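Local coordinates for probable transcriptional regulatory protein, Rv1404 (PDB 2NYX) that probably binds DNA as a dimeric transcriptional regulator of the MarR family, using a winged helix-turn-helix domain in each subunit, at residues R26-I31 against T122-I127; H34-A37 against N42-I45; R49-L54 against R110-Q115; R78-L83 against E87-L92. All blocks are in the same frame, centred on the assembly; numbering follows the deposited sequence.

Interaction 1 (R26-I31 against T122-I127); sequences RLLVAI and TEIARI
L28 makes the first touch, its CD2 methyl lying 3.9 Å from CD1 of I124. The two chains slant across each other, and it is their ends that close the distance. I124 also packs on T18 of the second subunit and I127 on G150 of that subunit. This is the dimerisation region of a MarR-type fold, where helix 26-39 meets the far end of the long helix 107-128. The two short segments run at 145° to one another, roughly antiparallel, with axes 11.2 Å apart at their nearest, so side chains have to span the gap. I31, next along, does most of that. With CG1 anti to the carbonyl carbon (chi1 -70°) and CD1 extended beyond it, its long branch reaches I127 tip to tip, CD1 of I31 standing 3.5 Å from CD1 of I127. The short branch crosses E123 at about a right angle, CG2 of I31 lying 4.0 Å from CB of E123. Only aliphatic carbon of E123 is used here. Its carboxylate pairs within its own helix with R126, whose NE gives OE1 of E123 a 2.8 Å salt-bridged hydrogen bond from above the carboxylate plane.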
loop_
_atom_site.group_PDB
_atom_site.type_symbol
_atom_site.label_atom_id
_atom_site.label_comp_id
_atom_site.label_asym_id
_atom_site.label_seq_id
_atom_site.Cartn_x
_atom_site.Cartn_y
_atom_site.Cartn_z
ATOM N N ARG B 26 0.752 5.404 8.037
ATOM C CA ARG B 26 -0.667 5.044 7.886
ATOM C C ARG B 26 -1.416 5.898 6.863
ATOM O O ARG B 26 -2.082 5.360 5.982
ATOM C CB ARG B 26 -1.406 5.120 9.226
ATOM C CG ARG B 26 -1.360 3.867 10.082
ATOM C CD ARG B 26 -2.034 4.110 11.453
ATOM N NE ARG B 26 -1.718 5.445 11.969
ATOM C CZ ARG B 26 -1.784 5.832 13.245
ATOM N NH1 ARG B 26 -2.154 4.992 14.212
ATOM N NH2 ARG B 26 -1.462 7.082 13.561
ATOM N N LEU B 27 -1.313 7.221 6.991
ATOM C CA LEU B 27 -2.027 8.134 6.098
ATOM C C LEU B 27 -1.579 8.015 4.651
ATOM O O LEU B 27 -2.409 7.835 3.768
ATOM C CB LEU B 27 -1.944 9.587 6.572
ATOM C CG LEU B 27 -2.813 10.602 5.814
ATOM C CD1 LEU B 27 -4.239 10.107 5.617
ATOM C CD2 LEU B 27 -2.833 11.943 6.507
ATOM N N LEU B 28 -0.275 8.107 4.404
ATOM C CA LEU B 28 0.228 8.022 3.046
ATOM C C LEU B 28 -0.276 6.747 2.396
ATOM O O LEU B 28 -0.718 6.770 1.244
ATOM C CB LEU B 28 1.749 8.045 3.006
ATOM C CG LEU B 28 2.402 9.047 2.045
ATOM C CD1 LEU B 28 3.804 8.590 1.653
ATOM C CD2 LEU B 28 1.558 9.358 0.807
ATOM N N VAL B 29 -0.220 5.647 3.152
ATOM C CA VAL B 29 -0.669 4.331 2.689
ATOM C C VAL B 29 -2.168 4.307 2.348
ATOM O O VAL B 29 -2.562 3.758 1.323
ATOM C CB VAL B 29 -0.294 3.217 3.706
ATOM C CG1 VAL B 29 -1.137 1.959 3.500
ATOM C CG2 VAL B 29 1.178 2.879 3.595
ATOM N N ALA B 30 -2.994 4.907 3.196
ATOM C CA ALA B 30 -4.431 4.963 2.952
ATOM C C ALA B 30 -4.726 5.795 1.725
ATOM O O ALA B 30 -5.619 5.459 0.965
ATOM C CB ALA B 30 -5.168 5.527 4.160
ATOM N N ILE B 31 -3.979 6.886 1.547
ATOM C CA ILE B 31 -4.113 7.756 0.376
ATOM C C ILE B 31 -3.717 6.997 -0.888
ATOM O O ILE B 31 -4.392 7.086 -1.915
ATOM C CB ILE B 31 -3.259 9.048 0.496
ATOM C CG1 ILE B 31 -3.823 9.989 1.565
ATOM C CG2 ILE B 31 -3.195 9.789 -0.849
ATOM C CD1 ILE B 31 -2.935 11.209 1.838
ATOM N N THR B 122 -2.306 14.711 -6.644
ATOM C CA THR B 122 -3.231 15.806 -6.350
ATOM C C THR B 122 -3.629 15.819 -4.868
ATOM O O THR B 122 -3.730 16.890 -4.269
ATOM C CB THR B 122 -4.487 15.781 -7.269
ATOM O OG1 THR B 122 -4.087 15.678 -8.637
ATOM C CG2 THR B 122 -5.310 17.050 -7.119
ATOM N N GLU B 123 -3.838 14.639 -4.282
ATOM C CA GLU B 123 -4.132 14.534 -2.850
ATOM C C GLU B 123 -2.933 14.869 -1.982
ATOM O O GLU B 123 -3.096 15.448 -0.910
ATOM C CB GLU B 123 -4.667 13.148 -2.459
ATOM C CG GLU B 123 -6.169 13.124 -2.101
ATOM C CD GLU B 123 -6.543 14.010 -0.885
ATOM O OE1 GLU B 123 -7.343 14.955 -1.060
ATOM O OE2 GLU B 123 -6.050 13.760 0.239
ATOM N N ILE B 124 -1.737 14.495 -2.435
ATOM C CA ILE B 124 -0.536 14.741 -1.653
ATOM C C ILE B 124 -0.258 16.234 -1.549
ATOM O O ILE B 124 -0.063 16.738 -0.445
ATOM C CB ILE B 124 0.690 13.926 -2.162
ATOM C CG1 ILE B 124 0.491 12.442 -1.830
ATOM C CG2 ILE B 124 2.006 14.451 -1.549
ATOM C CD1 ILE B 124 1.542 11.482 -2.434
ATOM N N ALA B 125 -0.281 16.936 -2.682
ATOM C CA ALA B 125 -0.007 18.378 -2.726
ATOM C C ALA B 125 -1.028 19.211 -1.953
ATOM O O ALA B 125 -0.668 20.197 -1.321
ATOM C CB ALA B 125 0.100 18.860 -4.167
ATOM N N ARG B 126 -2.296 18.806 -2.000
ATOM C CA ARG B 126 -3.342 19.434 -1.200
ATOM C C ARG B 126 -2.976 19.405 0.286
ATOM O O ARG B 126 -3.162 20.389 1.011
ATOM C CB ARG B 126 -4.681 18.733 -1.426
ATOM C CG ARG B 126 -5.871 19.438 -0.791
ATOM C CD ARG B 126 -7.086 18.523 -0.702
ATOM N NE ARG B 126 -6.859 17.379 0.189
ATOM C CZ ARG B 126 -7.025 17.404 1.511
ATOM N NH1 ARG B 126 -7.416 18.518 2.121
ATOM N NH2 ARG B 126 -6.795 16.313 2.229
ATOM N N ILE B 127 -2.453 18.272 0.731
ATOM C CA ILE B 127 -2.016 18.121 2.109
ATOM C C ILE B 127 -0.691 18.858 2.380
ATOM O O ILE B 127 -0.496 19.410 3.462
ATOM C CB ILE B 127 -1.981 16.628 2.507
ATOM C CG1 ILE B 127 -3.419 16.092 2.518
ATOM C CG2 ILE B 127 -1.319 16.440 3.867
ATOM C CD1 ILE B 127 -3.563 14.594 2.636
#

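Interaction 2 (H34-A37 against N42-I45); sequences HSIA and NITI
I36 and I43 meet in the corner between helix 26-39 and helix 45-57, where the dimerisation part of the MarR fold turns into its probable DNA-binding domain. The segment 42-45 leads straight into the second helix: T44 is its N-cap, with its side chain capping a backbone N further on, and Q47 OE1 returns a hydrogen bond to T44 N, an arrangement consistent with a capping box. The T44 side chain starts away from helix 26-39, and the isoleucines on either side of it in sequence make the contact. The I36 side chain starts out toward them and uses both branches. Its CG2 methyl lies 3.5 Å from CG2 of I43, the two side chains crossing at about a right angle, and the same I36 methyl rests 4.0 Å from the carbonyl oxygen I43 O. On I43, CG1 is anti to the backbone N (chi1 -171°), which puts CG2 between the N and the carbonyl carbon and turns that methyl to I36, while the longer branch goes off to helix 45-57. No hydrogen bond joins the two segments; the grip is aliphatic. I36 is also covered by V116 and R120 of helix 107-128 and by F48. Across the dimer, I45 of the second subunit packs on both I36 and I45, so this apolar corner is part of the subunit interface. The other branch of I36, extended at chi2 (170°), crosses the second isoleucine near a right angle and ends with CD1 of I36 4.1 Å from CG1 of I45.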
loop_
_atom_site.group_PDB
_atom_site.type_symbol
_atom_site.label_atom_id
_atom_site.label_comp_id
_atom_site.label_asym_id
_atom_site.label_seq_id
_atom_site.Cartn_x
_atom_site.Cartn_y
_atom_site.Cartn_z
ATOM N N HIS B 34 -6.412 4.296 -1.552
ATOM C CA HIS B 34 -7.592 4.954 -2.065
ATOM C C HIS B 34 -7.433 5.346 -3.525
ATOM O O HIS B 34 -8.375 5.213 -4.298
ATOM C CB HIS B 34 -7.930 6.191 -1.233
ATOM C CG HIS B 34 -9.094 6.973 -1.765
ATOM N ND1 HIS B 34 -8.959 8.233 -2.309
ATOM C CD2 HIS B 34 -10.409 6.662 -1.855
ATOM C CE1 HIS B 34 -10.143 8.667 -2.702
ATOM N NE2 HIS B 34 -11.039 7.732 -2.441
ATOM N N SER B 35 -6.252 5.827 -3.899
ATOM C CA SER B 35 -6.008 6.285 -5.268
ATOM C C SER B 35 -6.093 5.152 -6.291
ATOM O O SER B 35 -6.563 5.350 -7.406
ATOM C CB SER B 35 -4.674 7.038 -5.380
ATOM O OG SER B 35 -3.569 6.159 -5.427
ATOM N N ILE B 36 -5.634 3.971 -5.899
ATOM C CA ILE B 36 -5.766 2.780 -6.718
ATOM C C ILE B 36 -7.238 2.413 -6.858
ATOM O O ILE B 36 -7.732 2.193 -7.962
ATOM C CB ILE B 36 -5.022 1.587 -6.094
ATOM C CG1 ILE B 36 -3.549 1.931 -5.870
ATOM C CG2 ILE B 36 -5.169 0.360 -6.987
ATOM C CD1 ILE B 36 -2.776 0.900 -5.043
ATOM N N ALA B 37 -7.929 2.370 -5.721
ATOM C CA ALA B 37 -9.316 1.942 -5.657
ATOM C C ALA B 37 -10.244 2.869 -6.424
ATOM O O ALA B 37 -11.311 2.436 -6.863
ATOM C CB ALA B 37 -9.753 1.830 -4.216
ATOM N N ASN B 42 -11.648 -2.992 -8.622
ATOM C CA ASN B 42 -11.334 -4.422 -8.536
ATOM C C ASN B 42 -9.859 -4.780 -8.460
ATOM O O ASN B 42 -9.506 -5.934 -8.226
ATOM C CB ASN B 42 -11.935 -5.155 -9.738
ATOM C CG ASN B 42 -13.402 -5.463 -9.564
ATOM O OD1 ASN B 42 -14.038 -5.967 -10.483
ATOM N ND2 ASN B 42 -13.950 -5.171 -8.385
ATOM N N ILE B 43 -8.993 -3.807 -8.670
ATOM C CA ILE B 43 -7.574 -4.099 -8.695
ATOM C C ILE B 43 -6.958 -4.122 -7.279
ATOM O O ILE B 43 -7.077 -3.165 -6.516
ATOM C CB ILE B 43 -6.850 -3.160 -9.682
ATOM C CG1 ILE B 43 -5.407 -3.590 -9.886
ATOM C CG2 ILE B 43 -6.940 -1.713 -9.233
ATOM C CD1 ILE B 43 -4.847 -3.119 -11.189
ATOM N N THR B 44 -6.325 -5.245 -6.940
ATOM C CA THR B 44 -5.638 -5.411 -5.662
ATOM C C THR B 44 -4.331 -4.629 -5.654
ATOM O O THR B 44 -3.830 -4.236 -6.702
ATOM C CB THR B 44 -5.327 -6.903 -5.333
ATOM O OG1 THR B 44 -4.249 -7.377 -6.154
ATOM C CG2 THR B 44 -6.555 -7.791 -5.508
ATOM N N ILE B 45 -3.782 -4.421 -4.461
ATOM C CA ILE B 45 -2.502 -3.725 -4.289
ATOM C C ILE B 45 -1.308 -4.459 -4.930
ATOM O O ILE B 45 -0.506 -3.819 -5.620
ATOM C CB ILE B 45 -2.245 -3.321 -2.788
ATOM C CG1 ILE B 45 -3.198 -2.184 -2.392
ATOM C CG2 ILE B 45 -0.780 -2.945 -2.564
ATOM C CD1 ILE B 45 -2.939 -1.541 -1.033
#

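Interaction 3 (R49-L54 against R110-Q115); sequences RTLVIL and RDVVRQ
L51 and V113 make the tightest approach between these helices: CG2 of V113 sits 3.5 Å from CB of L51, and the same methyl is 3.9 Å from the carbonyl carbon C of L51. V113 therefore presses close to the backbone of helix 45-57 as well as its side chains. The end of L51 reaches one residue back along helix 107-128. CG is anti to the carbonyl carbon (chi1 -58°) and the chain beyond is extended, carrying CD1 of L51 to 3.8 Å from CG1 of V112. V113 turns its other methyl to the next residue, CG1 of V113 lying a looser 4.3 Å from CG2 of V52. V113 thus works against two successive residues of helix 45-57, V112 against L51 alone. The axes of the two short segments come within 9.8 Å and cross at -102°, close to perpendicular, which confines the touch to a small patch dominated by L51 and V113, near the point where the backbones come closest, at V52 and V113. Further out, L51 is wedged against L83, I89 and L105, tying this helix to the one that is probably the recognition helix of a winged helix-turn-helix domain and to the strands of the wing. R26 of the second subunit packs on both V52 and V113. R49, at the start of the segment, points elsewhere and forms a salt bridge with E152. With four buried aliphatic residues and no hydrogen bond across the crossing, the contact rests on van der Waals fit and the burial of apolar surface.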
loop_
_atom_site.group_PDB
_atom_site.type_symbol
_atom_site.label_atom_id
_atom_site.label_comp_id
_atom_site.label_asym_id
_atom_site.label_seq_id
_atom_site.Cartn_x
_atom_site.Cartn_y
_atom_site.Cartn_z
ATOM N N ARG B 49 1.003 -2.939 -8.003
ATOM C CA ARG B 49 2.461 -2.927 -7.945
ATOM C C ARG B 49 3.089 -3.587 -9.191
ATOM O O ARG B 49 4.035 -3.051 -9.778
ATOM C CB ARG B 49 2.954 -3.571 -6.637
ATOM C CG ARG B 49 4.464 -3.582 -6.460
ATOM C CD ARG B 49 5.040 -2.171 -6.515
ATOM N NE ARG B 49 6.490 -2.153 -6.672
ATOM C CZ ARG B 49 7.215 -1.039 -6.752
ATOM N NH1 ARG B 49 6.628 0.146 -6.670
ATOM N NH2 ARG B 49 8.525 -1.100 -6.903
ATOM N N THR B 50 2.546 -4.734 -9.595
ATOM C CA THR B 50 2.921 -5.403 -10.850
ATOM C C THR B 50 2.941 -4.420 -12.016
ATOM O O THR B 50 3.873 -4.413 -12.821
ATOM C CB THR B 50 1.945 -6.557 -11.178
ATOM O OG1 THR B 50 1.975 -7.506 -10.119
ATOM C CG2 THR B 50 2.317 -7.265 -12.464
ATOM N N LEU B 51 1.906 -3.593 -12.108
ATOM C CA LEU B 51 1.810 -2.635 -13.211
ATOM C C LEU B 51 2.908 -1.578 -13.141
ATOM O O LEU B 51 3.487 -1.230 -14.156
ATOM C CB LEU B 51 0.427 -1.981 -13.265
ATOM C CG LEU B 51 -0.814 -2.864 -13.408
ATOM C CD1 LEU B 51 -2.034 -2.000 -13.508
ATOM C CD2 LEU B 51 -0.704 -3.751 -14.612
ATOM N N VAL B 52 3.209 -1.097 -11.938
ATOM C CA VAL B 52 4.232 -0.079 -11.752
ATOM C C VAL B 52 5.606 -0.635 -12.070
ATOM O O VAL B 52 6.416 0.029 -12.725
ATOM C CB VAL B 52 4.206 0.518 -10.322
ATOM C CG1 VAL B 52 5.377 1.481 -10.117
ATOM C CG2 VAL B 52 2.877 1.219 -10.081
ATOM N N ILE B 53 5.866 -1.857 -11.621
ATOM C CA ILE B 53 7.124 -2.525 -11.951
ATOM C C ILE B 53 7.269 -2.622 -13.471
ATOM O O ILE B 53 8.353 -2.381 -14.015
ATOM C CB ILE B 53 7.245 -3.898 -11.261
ATOM C CG1 ILE B 53 7.089 -3.735 -9.747
ATOM C CG2 ILE B 53 8.593 -4.534 -11.555
ATOM C CD1 ILE B 53 7.343 -4.996 -8.944
ATOM N N LEU B 54 6.169 -2.918 -14.157
ATOM C CA LEU B 54 6.218 -3.047 -15.614
ATOM C C LEU B 54 6.468 -1.724 -16.353
ATOM O O LEU B 54 7.167 -1.715 -17.379
ATOM C CB LEU B 54 5.019 -3.833 -16.171
ATOM C CG LEU B 54 5.069 -5.343 -15.890
ATOM C CD1 LEU B 54 3.816 -6.042 -16.383
ATOM C CD2 LEU B 54 6.307 -5.992 -16.506
ATOM N N ARG B 110 -1.056 1.291 -18.957
ATOM C CA ARG B 110 -0.271 2.513 -18.729
ATOM C C ARG B 110 -1.152 3.666 -18.262
ATOM O O ARG B 110 -0.727 4.472 -17.423
ATOM C CB ARG B 110 0.527 2.924 -19.974
ATOM C CG ARG B 110 1.172 1.765 -20.716
ATOM C CD ARG B 110 2.016 2.214 -21.914
ATOM N NE ARG B 110 3.431 2.087 -21.589
ATOM C CZ ARG B 110 4.252 1.168 -22.099
ATOM N NH1 ARG B 110 3.826 0.297 -23.013
ATOM N NH2 ARG B 110 5.521 1.139 -21.712
ATOM N N ASP B 111 -2.370 3.737 -18.800
ATOM C CA ASP B 111 -3.355 4.728 -18.371
ATOM C C ASP B 111 -3.739 4.542 -16.911
ATOM O O ASP B 111 -3.804 5.510 -16.164
ATOM C CB ASP B 111 -4.604 4.667 -19.241
ATOM C CG ASP B 111 -4.350 5.157 -20.651
ATOM O OD1 ASP B 111 -3.472 6.044 -20.833
ATOM O OD2 ASP B 111 -5.031 4.656 -21.581
ATOM N N VAL B 112 -3.980 3.297 -16.513
ATOM C CA VAL B 112 -4.271 2.972 -15.122
ATOM C C VAL B 112 -3.172 3.488 -14.187
ATOM O O VAL B 112 -3.465 4.223 -13.243
ATOM C CB VAL B 112 -4.536 1.461 -14.941
ATOM C CG1 VAL B 112 -4.366 1.024 -13.493
ATOM C CG2 VAL B 112 -5.929 1.125 -15.427
ATOM N N VAL B 113 -1.920 3.130 -14.477
ATOM C CA VAL B 113 -0.776 3.581 -13.701
ATOM C C VAL B 113 -0.683 5.108 -13.681
ATOM O O VAL B 113 -0.448 5.699 -12.640
ATOM C CB VAL B 113 0.565 2.974 -14.227
ATOM C CG1 VAL B 113 1.770 3.616 -13.527
ATOM C CG2 VAL B 113 0.606 1.462 -14.024
ATOM N N ARG B 114 -0.866 5.736 -14.836
ATOM C CA ARG B 114 -0.789 7.190 -14.955
ATOM C C ARG B 114 -1.908 7.889 -14.185
ATOM O O ARG B 114 -1.662 8.877 -13.503
ATOM C CB ARG B 114 -0.800 7.600 -16.429
ATOM C CG ARG B 114 -0.767 9.102 -16.683
ATOM C CD ARG B 114 -0.605 9.397 -18.192
ATOM N NE ARG B 114 -1.343 10.580 -18.664
ATOM C CZ ARG B 114 -1.130 11.841 -18.264
ATOM N NH1 ARG B 114 -0.210 12.122 -17.338
ATOM N NH2 ARG B 114 -1.860 12.828 -18.781
ATOM N N GLN B 115 -3.125 7.364 -14.304
ATOM C CA GLN B 115 -4.304 7.906 -13.622
ATOM C C GLN B 115 -4.244 7.843 -12.091
ATOM O O GLN B 115 -4.503 8.826 -11.412
ATOM C CB GLN B 115 -5.561 7.194 -14.109
ATOM C CG GLN B 115 -6.102 7.729 -15.408
ATOM C CD GLN B 115 -7.434 7.096 -15.768
ATOM O OE1 GLN B 115 -8.490 7.719 -15.610
ATOM N NE2 GLN B 115 -7.396 5.848 -16.240
#

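Interaction 4 (R78-L83 against E87-L92); sequences RMVDRL and ELIDRL
L83 meets both L88 and I89 at the apolar centre: its CB and its CD1 each lie 3.7 Å from CD1 of I89, and its other methyl, CD2 of L83, is 3.7 Å from CD1 of L88; both pairs of chains pass at a slant. One turn back, V80 places CG1 4.3 Å from CG2 of I89. The backbone ends the helix just past L83. E87, with positive phi, is the C-prime residue of a Schellman motif, and L88 N gives L83 O a 2.9 Å hydrogen bond that runs nearly along the C=O axis; I89 N adds a weak one to the same oxygen. At the polar edge the R91 chain, bent at chi2 and chi3, brings its guanidinium face over V80, with NE of R91 4.1 Å from CG1 of V80. A water in the plane of that guanidinium donates to D81 OD1 (2.8 Å) and accepts a weak bond from R91 NE, bridging charges that do not meet directly. In the winged helix-turn-helix, helix 73-85 takes the place of the recognition helix and strand 89-92 opens the wing. The strand pairs with 102-105, V80 and R91 lean on helix 62-69, L83 and I89 on helix 45-57, and L88 on helix 107-128.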
loop_
_atom_site.group_PDB
_atom_site.type_symbol
_atom_site.label_atom_id
_atom_site.label_comp_id
_atom_site.label_asym_id
_atom_site.label_seq_id
_atom_site.Cartn_x
_atom_site.Cartn_y
_atom_site.Cartn_z
ATOM N N ARG B 78 -0.342 -16.402 -11.453
ATOM C CA ARG B 78 -1.797 -16.269 -11.373
ATOM C C ARG B 78 -2.303 -14.833 -11.509
ATOM O O ARG B 78 -3.284 -14.597 -12.209
ATOM C CB ARG B 78 -2.336 -16.902 -10.093
ATOM C CG ARG B 78 -2.678 -18.376 -10.238
ATOM C CD ARG B 78 -2.997 -19.008 -8.904
ATOM N NE ARG B 78 -1.792 -19.240 -8.109
ATOM C CZ ARG B 78 -1.778 -19.464 -6.801
ATOM N NH1 ARG B 78 -2.908 -19.490 -6.108
ATOM N NH2 ARG B 78 -0.627 -19.661 -6.177
HETATM N N MSE B 79 -1.641 -13.879 -10.856
HETATM C CA MSE B 79 -2.072 -12.480 -10.958
HETATM C C MSE B 79 -1.733 -11.817 -12.295
HETATM O O MSE B 79 -2.404 -10.879 -12.700
HETATM C CB MSE B 79 -1.637 -11.629 -9.753
HETATM C CG MSE B 79 -0.160 -11.333 -9.634
HETATM SE SE MSE B 79 0.302 -10.414 -7.911
HETATM C CE MSE B 79 -0.353 -11.775 -6.586
ATOM N N VAL B 80 -0.708 -12.310 -12.981
ATOM C CA VAL B 80 -0.422 -11.867 -14.347
ATOM C C VAL B 80 -1.519 -12.389 -15.283
ATOM O O VAL B 80 -2.027 -11.638 -16.117
ATOM C CB VAL B 80 0.997 -12.287 -14.831
ATOM C CG1 VAL B 80 1.207 -11.955 -16.304
ATOM C CG2 VAL B 80 2.051 -11.591 -14.020
ATOM N N ASP B 81 -1.901 -13.656 -15.125
ATOM C CA ASP B 81 -3.024 -14.220 -15.880
ATOM C C ASP B 81 -4.283 -13.358 -15.774
ATOM O O ASP B 81 -4.948 -13.093 -16.782
ATOM C CB ASP B 81 -3.349 -15.642 -15.410
ATOM C CG ASP B 81 -2.293 -16.655 -15.806
ATOM O OD1 ASP B 81 -1.594 -16.445 -16.824
ATOM O OD2 ASP B 81 -2.173 -17.681 -15.095
ATOM N N ARG B 82 -4.603 -12.931 -14.555
ATOM C CA ARG B 82 -5.773 -12.106 -14.285
ATOM C C ARG B 82 -5.661 -10.754 -14.968
ATOM O O ARG B 82 -6.612 -10.272 -15.580
ATOM C CB ARG B 82 -5.964 -11.912 -12.776
ATOM C CG ARG B 82 -6.476 -13.142 -12.069
ATOM C CD ARG B 82 -6.892 -12.854 -10.628
ATOM N NE ARG B 82 -6.959 -14.097 -9.853
ATOM C CZ ARG B 82 -5.994 -14.541 -9.044
ATOM N NH1 ARG B 82 -4.875 -13.834 -8.874
ATOM N NH2 ARG B 82 -6.149 -15.693 -8.398
ATOM N N LEU B 83 -4.489 -10.145 -14.857
ATOM C CA LEU B 83 -4.256 -8.835 -15.452
ATOM C C LEU B 83 -4.224 -8.911 -16.973
ATOM O O LEU B 83 -4.568 -7.945 -17.664
ATOM C CB LEU B 83 -2.978 -8.200 -14.889
ATOM C CG LEU B 83 -3.057 -7.784 -13.425
ATOM C CD1 LEU B 83 -1.762 -7.145 -12.963
ATOM C CD2 LEU B 83 -4.225 -6.850 -13.182
ATOM N N GLU B 87 -7.054 -7.080 -19.741
ATOM C CA GLU B 87 -6.419 -6.256 -20.794
ATOM C C GLU B 87 -5.429 -5.211 -20.292
ATOM O O GLU B 87 -5.214 -4.204 -20.951
ATOM C CB GLU B 87 -7.455 -5.569 -21.701
ATOM C CG GLU B 87 -8.076 -6.437 -22.771
ATOM C CD GLU B 87 -9.360 -7.095 -22.303
ATOM O OE1 GLU B 87 -10.427 -6.845 -22.921
ATOM O OE2 GLU B 87 -9.302 -7.855 -21.310
ATOM N N LEU B 88 -4.822 -5.449 -19.140
ATOM C CA LEU B 88 -3.828 -4.519 -18.600
ATOM C C LEU B 88 -2.393 -4.963 -18.914
ATOM O O LEU B 88 -1.453 -4.166 -18.838
ATOM C CB LEU B 88 -4.052 -4.312 -17.093
ATOM C CG LEU B 88 -5.457 -3.825 -16.695
ATOM C CD1 LEU B 88 -5.780 -4.143 -15.251
ATOM C CD2 LEU B 88 -5.625 -2.357 -16.943
ATOM N N ILE B 89 -2.243 -6.233 -19.288
ATOM C CA ILE B 89 -0.941 -6.840 -19.602
ATOM C C ILE B 89 -1.016 -7.729 -20.851
ATOM O O ILE B 89 -1.961 -8.501 -21.022
ATOM C CB ILE B 89 -0.384 -7.637 -18.386
ATOM C CG1 ILE B 89 0.029 -6.676 -17.273
ATOM C CG2 ILE B 89 0.799 -8.509 -18.774
ATOM C CD1 ILE B 89 0.427 -7.352 -15.987
ATOM N N ASP B 90 -0.018 -7.582 -21.723
ATOM C CA ASP B 90 0.212 -8.469 -22.853
ATOM C C ASP B 90 1.368 -9.426 -22.562
ATOM O O ASP B 90 2.332 -9.058 -21.888
ATOM C CB ASP B 90 0.569 -7.650 -24.086
ATOM C CG ASP B 90 -0.647 -7.247 -24.913
ATOM O OD1 ASP B 90 -1.675 -7.973 -24.903
ATOM O OD2 ASP B 90 -0.560 -6.203 -25.608
ATOM N N ARG B 91 1.274 -10.655 -23.063
ATOM C CA ARG B 91 2.415 -11.571 -23.040
ATOM C C ARG B 91 3.183 -11.469 -24.365
ATOM O O ARG B 91 2.588 -11.566 -25.433
ATOM C CB ARG B 91 1.960 -13.011 -22.776
ATOM C CG ARG B 91 0.978 -13.183 -21.616
ATOM C CD ARG B 91 1.601 -12.879 -20.242
ATOM N NE ARG B 91 2.154 -14.086 -19.619
ATOM C CZ ARG B 91 3.449 -14.287 -19.390
ATOM N NH1 ARG B 91 4.338 -13.354 -19.712
ATOM N NH2 ARG B 91 3.856 -15.418 -18.834
ATOM N N LEU B 92 4.493 -11.259 -24.296
ATOM C CA LEU B 92 5.302 -11.066 -25.497
ATOM C C LEU B 92 6.385 -12.139 -25.653
ATOM O O LEU B 92 6.873 -12.658 -24.655
ATOM C CB LEU B 92 5.978 -9.690 -25.483
ATOM C CG LEU B 92 5.247 -8.414 -25.068
ATOM C CD1 LEU B 92 6.266 -7.302 -24.940
ATOM C CD2 LEU B 92 4.149 -8.027 -26.036
HETATM O O HOH W 1 -0.866 -14.729 -18.889
#

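In the fold
Interaction 1 closes the longest loop of the four, and the other three lie inside it. There, interaction 2 closes before interaction 3 opens, and interaction 3 encloses interaction 4. Interactions 1 and 4 sit on opposite sides of the chain's centre, their centres about 29 Å apart, one in the dimerisation region and the other between the probable recognition helix and the wing. Helix 107-128 serves both interactions 1 and 3, while helix 26-39 serves 1 and 2. Interactions 2, 3 and 4 touch in one apolar core: CD1 of I43 lies 3.8 Å from CD1 of L51, and L54 CD1 3.7 Å from I89 CD1. The probable DNA-binding elements are thus packed continuously onto the helices that form the dimer.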